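Local coordinates for pentacotripeptide-repeat region of PRORP domain-containing protein (Brachypodium distachyon, PDB 4ME2) that probably binds RNA sequence-specifically as a pentatricopeptide repeat protein of the chloroplast, built from helix-turn-helix repeats and linked to group II intron RNA, at residues Trp163-Arg176 with Ala193-Met206. Numbering follows the deposited sequence.
Sequences WVGEDVYKLTRLVR and AAVRKGGCEVDEYM
Trp163 lies with one ring face over Ala194. Ala194 CA sits 3.8 Å from the centroid of the five-membered ring of Trp163, 18° off its normal, a CH-pi contact. Ala194 CB is 3.5 Å from Trp163 CE3 and also meets Leu171 CD2. Cys200 SG packs 3.7 Å from Val168 CG2, while Val168 CG1 touches Val202 CG2, the two valines crossing at about a right angle. Bends at chi2 (65°) and chi3 (91°) bring Met206 CE to 3.4 Å from Thr172 OG1 and set Met206 SD and CE against Val175. Thr172 CG2 lies 3.7 Å from Tyr205 CE2. These contacts belong to the helix-turn-helix repeats of a pentatricopeptide repeat protein. Helix 168-180 and the loop before it pack on the end of helix 184-197, the following loop and the start of helix 204-216. Two waters bridge the segments: one links Trp163 N to Gly198 O, the other Val164 O to Glu201 N. Thr172 OG1 donates a hydrogen bond to Val168 O (2.7 Å), and Thr172 N reaches the same oxygen from the opposite face of its plane. Asp167 OD1 caps its helix by accepting from Lys170 N. Farther out, Phe146 meets the Trp163 ring edge-to-face, and Glu166 forms a salt bridge with Lys150.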
ATOM      1  N   TRP A 163       5.316  14.175   5.532  1.00 39.71           N
ATOM      2  CA  TRP A 163       3.974  13.738   5.883  1.00 38.86           C
ATOM      3  C   TRP A 163       3.003  14.821   6.235  1.00 40.38           C
ATOM      4  O   TRP A 163       1.801  14.585   6.219  1.00 40.40           O
ATOM      5  CB  TRP A 163       4.029  12.773   7.045  1.00 36.40           C
ATOM      6  CG  TRP A 163       4.755  11.489   6.785  1.00 33.85           C
ATOM      7  CD1 TRP A 163       5.988  11.105   7.273  1.00 33.30           C
ATOM      8  CD2 TRP A 163       4.287  10.358   6.002  1.00 32.65           C
ATOM      9  NE1 TRP A 163       6.310   9.850   6.846  1.00 32.77           N
ATOM     10  CE2 TRP A 163       5.337   9.348   6.082  1.00 32.19           C
ATOM     11  CE3 TRP A 163       3.156  10.095   5.268  1.00 31.64           C
ATOM     12  CZ2 TRP A 163       5.238   8.136   5.439  1.00 31.12           C
ATOM     13  CZ3 TRP A 163       3.062   8.865   4.624  1.00 31.25           C
ATOM     14  CH2 TRP A 163       4.081   7.910   4.711  1.00 30.58           C
ATOM     15  N   VAL A 164       3.498  16.007   6.576  1.00 42.34           N
ATOM     16  CA  VAL A 164       2.623  17.099   7.033  1.00 43.14           C
ATOM     17  C   VAL A 164       1.542  17.506   6.021  1.00 43.00           C
ATOM     18  O   VAL A 164       0.447  17.923   6.409  1.00 43.66           O
ATOM     19  CB  VAL A 164       3.445  18.321   7.503  1.00 44.08           C
ATOM     20  CG1 VAL A 164       2.560  19.537   7.739  1.00 44.92           C
ATOM     21  CG2 VAL A 164       4.203  17.976   8.774  1.00 44.35           C
ATOM     22  N   GLY A 165       1.844  17.370   4.731  1.00 42.68           N
ATOM     23  CA  GLY A 165       0.889  17.713   3.679  1.00 42.17           C
ATOM     24  C   GLY A 165       0.110  16.539   3.110  1.00 42.14           C
ATOM     25  O   GLY A 165      -0.584  16.682   2.099  1.00 42.69           O
ATOM     26  N   GLU A 166       0.213  15.379   3.757  1.00 41.20           N
ATOM     27  CA  GLU A 166      -0.438  14.153   3.280  1.00 40.04           C
ATOM     28  C   GLU A 166      -1.962  14.221   3.301  1.00 38.86           C
ATOM     29  O   GLU A 166      -2.551  14.756   4.242  1.00 39.37           O
ATOM     30  CB  GLU A 166       0.025  12.951   4.109  1.00 40.37           C
ATOM     31  CG  GLU A 166      -0.356  11.605   3.513  1.00 40.67           C
ATOM     32  CD  GLU A 166       0.380  11.312   2.218  1.00 41.24           C
ATOM     33  OE1 GLU A 166       1.489  11.855   2.021  1.00 40.58           O
ATOM     34  OE2 GLU A 166      -0.152  10.541   1.395  1.00 40.90           O
ATOM     35  N   ASP A 167      -2.594  13.662   2.267  1.00 36.78           N
ATOM     36  CA  ASP A 167      -4.051  13.552   2.212  1.00 35.02           C
ATOM     37  C   ASP A 167      -4.548  12.566   3.276  1.00 33.77           C
ATOM     38  O   ASP A 167      -4.539  11.345   3.072  1.00 33.28           O
ATOM     39  CB  ASP A 167      -4.523  13.144   0.810  1.00 34.98           C
ATOM     40  CG  ASP A 167      -6.044  13.094   0.685  1.00 34.37           C
ATOM     41  OD1 ASP A 167      -6.735  12.803   1.683  1.00 34.60           O
ATOM     42  OD2 ASP A 167      -6.559  13.341  -0.424  1.00 35.65           O
ATOM     43  N   VAL A 168      -4.989  13.119   4.403  1.00 32.32           N
ATOM     44  CA  VAL A 168      -5.413  12.331   5.560  1.00 31.41           C
ATOM     45  C   VAL A 168      -6.525  11.341   5.221  1.00 29.93           C
ATOM     46  O   VAL A 168      -6.532  10.219   5.728  1.00 28.27           O
ATOM     47  CB  VAL A 168      -5.835  13.236   6.738  1.00 31.76           C
ATOM     48  CG1 VAL A 168      -6.553  12.436   7.817  1.00 32.58           C
ATOM     49  CG2 VAL A 168      -4.617  13.945   7.317  1.00 32.97           C
ATOM     50  N   TYR A 169      -7.455  11.750   4.363  1.00 29.14           N
ATOM     51  CA  TYR A 169      -8.552  10.871   3.971  1.00 28.91           C
ATOM     52  C   TYR A 169      -8.031   9.606   3.287  1.00 27.92           C
ATOM     53  O   TYR A 169      -8.427   8.494   3.638  1.00 27.14           O
ATOM     54  CB  TYR A 169      -9.550  11.605   3.066  1.00 30.12           C
ATOM     55  CG  TYR A 169     -10.600  10.702   2.467  1.00 30.80           C
ATOM     56  CD1 TYR A 169     -11.753  10.367   3.179  1.00 31.63           C
ATOM     57  CD2 TYR A 169     -10.440  10.179   1.185  1.00 31.85           C
ATOM     58  CE1 TYR A 169     -12.713   9.533   2.633  1.00 33.08           C
ATOM     59  CE2 TYR A 169     -11.397   9.346   0.631  1.00 32.71           C
ATOM     60  CZ  TYR A 169     -12.529   9.030   1.355  1.00 33.18           C
ATOM     61  OH  TYR A 169     -13.478   8.204   0.805  1.00 35.62           O
ATOM     62  N   LYS A 170      -7.137   9.781   2.323  1.00 27.84           N
ATOM     63  CA  LYS A 170      -6.552   8.646   1.621  1.00 27.22           C
ATOM     64  C   LYS A 170      -5.647   7.829   2.539  1.00 26.03           C
ATOM     65  O   LYS A 170      -5.640   6.596   2.475  1.00 24.35           O
ATOM     66  CB  LYS A 170      -5.787   9.117   0.388  1.00 28.61           C
ATOM     67  CG  LYS A 170      -6.685   9.672  -0.702  1.00 29.64           C
ATOM     68  CD  LYS A 170      -5.865  10.263  -1.834  1.00 31.46           C
ATOM     69  CE  LYS A 170      -6.540  10.016  -3.173  1.00 33.06           C
ATOM     70  NZ  LYS A 170      -5.743  10.612  -4.283  1.00 35.32           N
ATOM     71  N   LEU A 171      -4.892   8.506   3.396  1.00 24.98           N
ATOM     72  CA  LEU A 171      -4.050   7.802   4.362  1.00 24.15           C
ATOM     73  C   LEU A 171      -4.905   6.952   5.300  1.00 23.52           C
ATOM     74  O   LEU A 171      -4.537   5.820   5.642  1.00 22.17           O
ATOM     75  CB  LEU A 171      -3.198   8.786   5.164  1.00 25.01           C
ATOM     76  CG  LEU A 171      -2.119   8.157   6.048  1.00 25.17           C
ATOM     77  CD1 LEU A 171      -0.995   7.577   5.199  1.00 26.38           C
ATOM     78  CD2 LEU A 171      -1.581   9.172   7.046  1.00 26.81           C
ATOM     79  N   THR A 172      -6.053   7.490   5.704  1.00 23.44           N
ATOM     80  CA  THR A 172      -6.938   6.778   6.625  1.00 23.28           C
ATOM     81  C   THR A 172      -7.570   5.566   5.939  1.00 22.76           C
ATOM     82  O   THR A 172      -7.785   4.528   6.571  1.00 21.96           O
ATOM     83  CB  THR A 172      -8.019   7.709   7.225  1.00 23.68           C
ATOM     84  OG1 THR A 172      -7.382   8.817   7.879  1.00 24.12           O
ATOM     85  CG2 THR A 172      -8.863   6.959   8.256  1.00 24.21           C
ATOM     86  N   ARG A 173      -7.861   5.705   4.647  1.00 23.08           N
ATOM     87  CA  ARG A 173      -8.375   4.597   3.842  1.00 23.15           C
ATOM     88  C   ARG A 173      -7.407   3.421   3.835  1.00 21.11           C
ATOM     89  O   ARG A 173      -7.828   2.272   3.983  1.00 20.81           O
ATOM     90  CB  ARG A 173      -8.641   5.032   2.399  1.00 25.50           C
ATOM     91  CG  ARG A 173      -9.928   5.816   2.209  1.00 29.03           C
ATOM     92  CD  ARG A 173     -10.364   5.856   0.752  1.00 31.62           C
ATOM     93  NE  ARG A 173     -10.862   4.568   0.267  1.00 33.89           N
ATOM     94  CZ  ARG A 173     -12.056   4.057   0.563  1.00 35.17           C
ATOM     95  NH1 ARG A 173     -12.894   4.710   1.361  1.00 35.95           N
ATOM     96  NH2 ARG A 173     -12.412   2.879   0.065  1.00 36.30           N
ATOM     97  N   LEU A 174      -6.122   3.713   3.655  1.00 20.40           N
ATOM     98  CA  LEU A 174      -5.093   2.673   3.698  1.00 19.30           C
ATOM     99  C   LEU A 174      -5.034   2.018   5.079  1.00 18.97           C
ATOM    100  O   LEU A 174      -4.970   0.788   5.192  1.00 17.95           O
ATOM    101  CB  LEU A 174      -3.731   3.238   3.299  1.00 19.27           C
ATOM    102  CG  LEU A 174      -2.532   2.299   3.472  1.00 18.61           C
ATOM    103  CD1 LEU A 174      -2.686   1.023   2.654  1.00 18.63           C
ATOM    104  CD2 LEU A 174      -1.245   3.012   3.090  1.00 18.65           C
ATOM    105  N   VAL A 175      -5.076   2.835   6.129  1.00 19.29           N
ATOM    106  CA  VAL A 175      -4.998   2.314   7.493  1.00 19.32           C
ATOM    107  C   VAL A 175      -6.231   1.457   7.822  1.00 19.10           C
ATOM    108  O   VAL A 175      -6.112   0.389   8.417  1.00 18.51           O
ATOM    109  CB  VAL A 175      -4.799   3.446   8.530  1.00 19.81           C
ATOM    110  CG1 VAL A 175      -5.027   2.923   9.937  1.00 19.97           C
ATOM    111  CG2 VAL A 175      -3.406   4.055   8.400  1.00 20.22           C
ATOM    112  N   ARG A 176      -7.413   1.928   7.422  1.00 19.26           N
ATOM    113  CA  ARG A 176      -8.654   1.153   7.543  1.00 19.90           C
ATOM    114  C   ARG A 176      -8.525  -0.204   6.855  1.00 18.75           C
ATOM    115  O   ARG A 176      -8.924  -1.240   7.394  1.00 18.62           O
ATOM    116  CB  ARG A 176      -9.801   1.897   6.858  1.00 22.66           C
ATOM    117  CG  ARG A 176     -10.836   2.550   7.755  1.00 26.42           C
ATOM    118  CD  ARG A 176     -11.897   3.236   6.889  1.00 28.21           C
ATOM    119  NE  ARG A 176     -12.968   2.334   6.460  1.00 31.14           N
ATOM    120  CZ  ARG A 176     -14.001   2.695   5.702  1.00 32.50           C
ATOM    121  NH1 ARG A 176     -14.110   3.944   5.271  1.00 34.27           N
ATOM    122  NH2 ARG A 176     -14.925   1.807   5.367  1.00 34.16           N
ATOM    123  N   ALA A 193       4.651   6.448  11.462  1.00 29.74           N
ATOM    124  CA  ALA A 193       5.472   7.275  10.574  1.00 30.30           C
ATOM    125  C   ALA A 193       4.777   8.580  10.185  1.00 31.12           C
ATOM    126  O   ALA A 193       5.383   9.650  10.259  1.00 32.02           O
ATOM    127  CB  ALA A 193       5.892   6.492   9.337  1.00 29.50           C
ATOM    128  N   ALA A 194       3.508   8.496   9.794  1.00 31.03           N
ATOM    129  CA  ALA A 194       2.781   9.666   9.298  1.00 32.77           C
ATOM    130  C   ALA A 194       2.204  10.544  10.409  1.00 34.38           C
ATOM    131  O   ALA A 194       2.414  11.761  10.420  1.00 34.74           O
ATOM    132  CB  ALA A 194       1.685   9.243   8.332  1.00 32.76           C
ATOM    133  N   VAL A 195       1.481   9.922  11.340  1.00 34.99           N
ATOM    134  CA  VAL A 195       0.745  10.655  12.374  1.00 35.60           C
ATOM    135  C   VAL A 195       1.619  11.045  13.566  1.00 37.17           C
ATOM    136  O   VAL A 195       1.736  12.227  13.893  1.00 38.86           O
ATOM    137  CB  VAL A 195      -0.489   9.864  12.865  1.00 34.49           C
ATOM    138  CG1 VAL A 195      -1.111  10.538  14.080  1.00 35.02           C
ATOM    139  CG2 VAL A 195      -1.514   9.726  11.749  1.00 34.62           C
ATOM    140  N   ARG A 196       2.220  10.057  14.220  1.00 37.69           N
ATOM    141  CA  ARG A 196       3.022  10.316  15.413  1.00 38.50           C
ATOM    142  C   ARG A 196       4.301  11.084  15.098  1.00 39.99           C
ATOM    143  O   ARG A 196       4.505  12.187  15.606  1.00 41.89           O
ATOM    144  CB  ARG A 196       3.339   9.013  16.148  1.00 37.77           C
ATOM    145  CG  ARG A 196       2.129   8.419  16.850  1.00 37.20           C
ATOM    146  CD  ARG A 196       2.331   6.962  17.244  1.00 37.00           C
ATOM    147  NE  ARG A 196       3.292   6.762  18.330  1.00 37.66           N
ATOM    148  CZ  ARG A 196       3.064   7.030  19.615  1.00 36.51           C
ATOM    149  NH1 ARG A 196       1.908   7.546  20.010  1.00 35.88           N
ATOM    150  NH2 ARG A 196       4.008   6.793  20.512  1.00 36.17           N
ATOM    151  N   LYS A 197       5.141  10.502  14.248  1.00 40.44           N
ATOM    152  CA  LYS A 197       6.459  11.055  13.936  1.00 41.72           C
ATOM    153  C   LYS A 197       6.444  12.117  12.836  1.00 42.36           C
ATOM    154  O   LYS A 197       7.209  13.083  12.893  1.00 43.46           O
ATOM    155  CB  LYS A 197       7.427   9.935  13.545  1.00 41.77           C
ATOM    156  CG  LYS A 197       8.065   9.212  14.709  1.00 43.39           C
ATOM    157  CD  LYS A 197       8.943   8.086  14.186  1.00 44.02           C
ATOM    158  CE  LYS A 197      10.216   7.937  15.000  1.00 44.97           C
ATOM    159  NZ  LYS A 197      10.161   6.847  16.019  1.00 46.58           N
ATOM    160  N   GLY A 198       5.589  11.933  11.836  1.00 42.26           N
ATOM    161  CA  GLY A 198       5.538  12.838  10.692  1.00 42.70           C
ATOM    162  C   GLY A 198       4.669  14.051  10.943  1.00 43.40           C
ATOM    163  O   GLY A 198       4.425  14.854  10.036  1.00 43.84           O
ATOM    164  N   GLY A 199       4.186  14.171  12.175  1.00 43.59           N
ATOM    165  CA  GLY A 199       3.366  15.302  12.583  1.00 44.05           C
ATOM    166  C   GLY A 199       2.203  15.578  11.652  1.00 43.96           C
ATOM    167  O   GLY A 199       1.836  16.732  11.443  1.00 44.04           O
ATOM    168  N   CYS A 200       1.631  14.524  11.079  1.00 43.86           N
ATOM    169  CA  CYS A 200       0.442  14.668  10.249  1.00 43.30           C
ATOM    170  C   CYS A 200      -0.770  14.837  11.161  1.00 43.63           C
ATOM    171  O   CYS A 200      -1.146  13.908  11.878  1.00 43.61           O
ATOM    172  CB  CYS A 200       0.277  13.455   9.328  1.00 43.02           C
ATOM    173  SG  CYS A 200      -1.032  13.591   8.085  1.00 42.77           S
ATOM    174  N   GLU A 201      -1.363  16.029  11.155  1.00 43.85           N
ATOM    175  CA  GLU A 201      -2.538  16.295  11.994  1.00 44.36           C
ATOM    176  C   GLU A 201      -3.752  15.526  11.498  1.00 42.63           C
ATOM    177  O   GLU A 201      -4.214  15.727  10.375  1.00 42.08           O
ATOM    178  CB  GLU A 201      -2.845  17.800  12.090  1.00 46.24           C
ATOM    179  CG  GLU A 201      -2.530  18.443  13.440  1.00 49.11           C
ATOM    180  CD  GLU A 201      -3.767  18.820  14.253  1.00 50.91           C
ATOM    181  OE1 GLU A 201      -4.874  18.894  13.675  1.00 52.09           O
ATOM    182  OE2 GLU A 201      -3.627  19.053  15.475  1.00 51.30           O
ATOM    183  N   VAL A 202      -4.258  14.632  12.340  1.00 41.33           N
ATOM    184  CA  VAL A 202      -5.296  13.692  11.935  1.00 40.04           C
ATOM    185  C   VAL A 202      -6.578  13.875  12.759  1.00 40.03           C
ATOM    186  O   VAL A 202      -6.600  14.654  13.713  1.00 42.11           O
ATOM    187  CB  VAL A 202      -4.761  12.244  12.015  1.00 38.86           C
ATOM    188  CG1 VAL A 202      -4.911  11.685  13.423  1.00 37.16           C
ATOM    189  CG2 VAL A 202      -5.435  11.362  10.978  1.00 37.91           C
ATOM    190  N   ASP A 203      -7.634  13.155  12.389  1.00 39.88           N
ATOM    191  CA  ASP A 203      -8.957  13.313  12.997  1.00 39.25           C
ATOM    192  C   ASP A 203      -9.208  12.293  14.108  1.00 37.06           C
ATOM    193  O   ASP A 203      -8.407  11.381  14.319  1.00 36.40           O
ATOM    194  CB  ASP A 203     -10.044  13.195  11.913  1.00 41.12           C
ATOM    195  CG  ASP A 203     -11.462  13.271  12.476  1.00 42.00           C
ATOM    196  OD1 ASP A 203     -11.763  14.224  13.230  1.00 44.12           O
ATOM    197  OD2 ASP A 203     -12.277  12.375  12.165  1.00 42.02           O
ATOM    198  N   GLU A 204     -10.325  12.456  14.817  1.00 36.43           N
ATOM    199  CA  GLU A 204     -10.767  11.472  15.801  1.00 35.66           C
ATOM    200  C   GLU A 204     -10.935  10.110  15.151  1.00 33.75           C
ATOM    201  O   GLU A 204     -10.603   9.086  15.751  1.00 32.82           O
ATOM    202  CB  GLU A 204     -12.088  11.891  16.447  1.00 37.38           C
ATOM    203  CG  GLU A 204     -12.673  10.850  17.392  1.00 39.40           C
ATOM    204  CD  GLU A 204     -13.917  11.336  18.112  1.00 40.97           C
ATOM    205  OE1 GLU A 204     -14.652  12.179  17.552  1.00 42.47           O
ATOM    206  OE2 GLU A 204     -14.167  10.866  19.242  1.00 41.99           O
ATOM    207  N   TYR A 205     -11.460  10.108  13.926  1.00 32.25           N
ATOM    208  CA  TYR A 205     -11.663   8.872  13.175  1.00 29.69           C
ATOM    209  C   TYR A 205     -10.396   8.020  13.032  1.00 28.29           C
ATOM    210  O   TYR A 205     -10.448   6.817  13.234  1.00 27.16           O
ATOM    211  CB  TYR A 205     -12.288   9.156  11.805  1.00 29.90           C
ATOM    212  CG  TYR A 205     -12.621   7.917  11.007  1.00 29.14           C
ATOM    213  CD1 TYR A 205     -13.396   6.898  11.556  1.00 29.50           C
ATOM    214  CD2 TYR A 205     -12.163   7.767   9.701  1.00 29.08           C
ATOM    215  CE1 TYR A 205     -13.701   5.763  10.832  1.00 28.77           C
ATOM    216  CE2 TYR A 205     -12.468   6.639   8.964  1.00 28.64           C
ATOM    217  CZ  TYR A 205     -13.234   5.641   9.537  1.00 28.96           C
ATOM    218  OH  TYR A 205     -13.545   4.522   8.815  1.00 29.54           O
ATOM    219  N   MET A 206      -9.266   8.632  12.685  1.00 27.62           N
ATOM    220  CA  MET A 206      -8.018   7.872  12.584  1.00 26.92           C
ATOM    221  C   MET A 206      -7.668   7.200  13.913  1.00 27.08           C
ATOM    222  O   MET A 206      -7.252   6.041  13.939  1.00 26.38           O
ATOM    223  CB  MET A 206      -6.865   8.761  12.136  1.00 27.46           C
ATOM    224  CG  MET A 206      -5.499   8.090  12.179  1.00 26.19           C
ATOM    225  SD  MET A 206      -5.315   6.715  11.025  1.00 25.41           S
ATOM    226  CE  MET A 206      -4.670   7.568   9.590  1.00 25.90           C
TER
HETATM  227  O   HOH W   1       6.534  14.787   8.095  1.00 44.86           O
HETATM  228  O   HOH W   2      -0.639  18.023   9.332  1.00 42.12           O